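Local coordinates for cobalt-precorrin-5B C(1)-methyltransferase (Archaeoglobus fulgidus, PDB 1SR8), which probably methylates C-1 of cobalt-precorrin-5B with S-adenosyl-L-methionine, giving cobalt-precorrin-6A in the anaerobic route to adenosylcobalamin, at residues A[191-194]-A[195-199]. Sequence-based numbering, arbitrary orientation.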
loop_
_atom_site.group_PDB
_atom_site.type_symbol
_atom_site.label_atom_id
_atom_site.label_comp_id
_atom_site.label_asym_id
_atom_site.label_seq_id
_atom_site.Cartn_x
_atom_site.Cartn_y
_atom_site.Cartn_z
ATOM N N GLU A 191 3.071 1.637 3.416
ATOM C CA GLU A 191 3.288 1.967 4.819
ATOM C C GLU A 191 4.807 2.077 5.010
ATOM O O GLU A 191 5.537 1.129 4.707
ATOM C CB GLU A 191 2.710 0.858 5.708
ATOM C CG GLU A 191 2.719 1.177 7.197
ATOM C CD GLU A 191 1.689 2.230 7.604
ATOM O OE1 GLU A 191 1.112 2.900 6.722
ATOM O OE2 GLU A 191 1.461 2.394 8.823
ATOM N N PRO A 192 5.299 3.231 5.520
ATOM C CA PRO A 192 6.731 3.493 5.748
ATOM C C PRO A 192 7.372 2.761 6.919
ATOM O O PRO A 192 7.807 3.374 7.899
ATOM C CB PRO A 192 6.776 5.001 5.918
ATOM C CG PRO A 192 5.509 5.259 6.661
ATOM C CD PRO A 192 4.491 4.391 5.942
ATOM N N TRP A 193 7.467 1.445 6.792
ATOM C CA TRP A 193 8.045 0.623 7.836
ATOM C C TRP A 193 9.504 0.896 8.166
ATOM O O TRP A 193 10.393 0.707 7.339
ATOM C CB TRP A 193 7.854 -0.851 7.489
ATOM C CG TRP A 193 6.432 -1.282 7.693
ATOM C CD1 TRP A 193 5.598 -1.850 6.768
ATOM C CD2 TRP A 193 5.668 -1.157 8.904
ATOM N NE1 TRP A 193 4.364 -2.087 7.330
ATOM C CE2 TRP A 193 4.378 -1.672 8.639
ATOM C CE3 TRP A 193 5.951 -0.661 10.189
ATOM C CZ2 TRP A 193 3.369 -1.703 9.614
ATOM C CZ3 TRP A 193 4.945 -0.690 11.160
ATOM C CH2 TRP A 193 3.672 -1.208 10.864
ATOM N N CYS A 194 9.713 1.344 9.402
ATOM C CA CYS A 194 11.022 1.649 9.977
ATOM C C CYS A 194 10.811 1.669 11.499
ATOM O O CYS A 194 9.688 1.482 11.971
ATOM C CB CYS A 194 11.525 3.007 9.481
ATOM S SG CYS A 194 10.367 4.383 9.675
ATOM N N LYS A 195 11.869 1.888 12.270
ATOM C CA LYS A 195 11.731 1.907 13.723
ATOM C C LYS A 195 10.864 3.068 14.175
ATOM O O LYS A 195 10.005 2.910 15.041
ATOM C CB LYS A 195 13.102 2.003 14.392
ATOM C CG LYS A 195 14.072 0.926 13.941
ATOM C CD LYS A 195 15.443 1.104 14.584
ATOM C CE LYS A 195 16.547 0.614 13.652
ATOM N NZ LYS A 195 16.582 1.416 12.386
ATOM N N LYS A 196 11.090 4.237 13.586
ATOM C CA LYS A 196 10.325 5.423 13.934
ATOM C C LYS A 196 8.823 5.166 13.811
ATOM O O LYS A 196 8.049 5.561 14.685
ATOM C CB LYS A 196 10.731 6.587 13.034
ATOM C CG LYS A 196 9.896 7.860 13.209
ATOM C CD LYS A 196 10.130 8.528 14.563
ATOM C CE LYS A 196 9.426 9.886 14.653
ATOM N NZ LYS A 196 9.735 10.572 15.953
ATOM N N LEU A 197 8.410 4.509 12.730
ATOM C CA LEU A 197 6.994 4.205 12.536
ATOM C C LEU A 197 6.494 3.238 13.602
ATOM O O LEU A 197 5.430 3.447 14.175
ATOM C CB LEU A 197 6.734 3.594 11.151
ATOM C CG LEU A 197 5.273 3.210 10.855
ATOM C CD1 LEU A 197 4.398 4.461 10.883
ATOM C CD2 LEU A 197 5.175 2.524 9.501
ATOM N N VAL A 198 7.256 2.178 13.864
ATOM C CA VAL A 198 6.846 1.198 14.867
ATOM C C VAL A 198 6.651 1.846 16.239
ATOM O O VAL A 198 5.701 1.510 16.945
ATOM C CB VAL A 198 7.866 0.033 14.995
ATOM C CG1 VAL A 198 7.450 -0.903 16.115
ATOM C CG2 VAL A 198 7.935 -0.750 13.696
ATOM N N GLU A 199 7.532 2.779 16.605
ATOM C CA GLU A 199 7.445 3.467 17.898
ATOM C C GLU A 199 6.305 4.462 17.918
ATOM O O GLU A 199 5.606 4.608 18.928
ATOM C CB GLU A 199 8.736 4.221 18.200
ATOM C CG GLU A 199 9.987 3.394 18.055
ATOM C CD GLU A 199 11.227 4.169 18.455
ATOM O OE1 GLU A 199 11.296 5.385 18.135
ATOM O OE2 GLU A 199 12.131 3.559 19.077
#
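One face of the W193 indole is shared by L197 and E191, both set toward its rim, and CG2 of V198 approaches obliquely, 3.9 Å from CZ3 of W193. A broad indole suits this place because it offers one surface to both. The methyl CD2 of L197 forms a CH-pi contact, 3.8 Å from the centroid of the six-membered ring of W193 and 28° off its normal, while E191 lays CG over the same face; a glutamate can pair this apolar methylene with a charged end. In L197, chi1 (179°) directs CG back over the turn and chi2 (63°) brings CD2, rather than CD1, onto the ring, 3.3 Å from CE3 of W193 and 3.2 Å from O of P192. Replacing W193 by an alanine is likely to leave CD2 of L197 and CG2 of V198 without their aromatic partner and to open a gap beside CG of E191. P192 centres an inverse gamma turn closed by W193 N to E191 O, which probably helps bring these side chains together. C194 is the N-cap: its SG accepts a weak bond from L197 N at 3.6 Å, sulfur standing in for the more usual serine or aspartate oxygen. V198 N bonds to C194 O at 3.2 Å, nearly straight. E191 forms salt bridges with R40 and with K201, the latter tying the loop to helix 195-204; NZ of K196 pairs likewise with OD2 of D35. The turn links strand 189-190 to that helix; I31 of strand 30-33 and L38 of strand 36-42 pack against L197, and H238 meets the W193 ring.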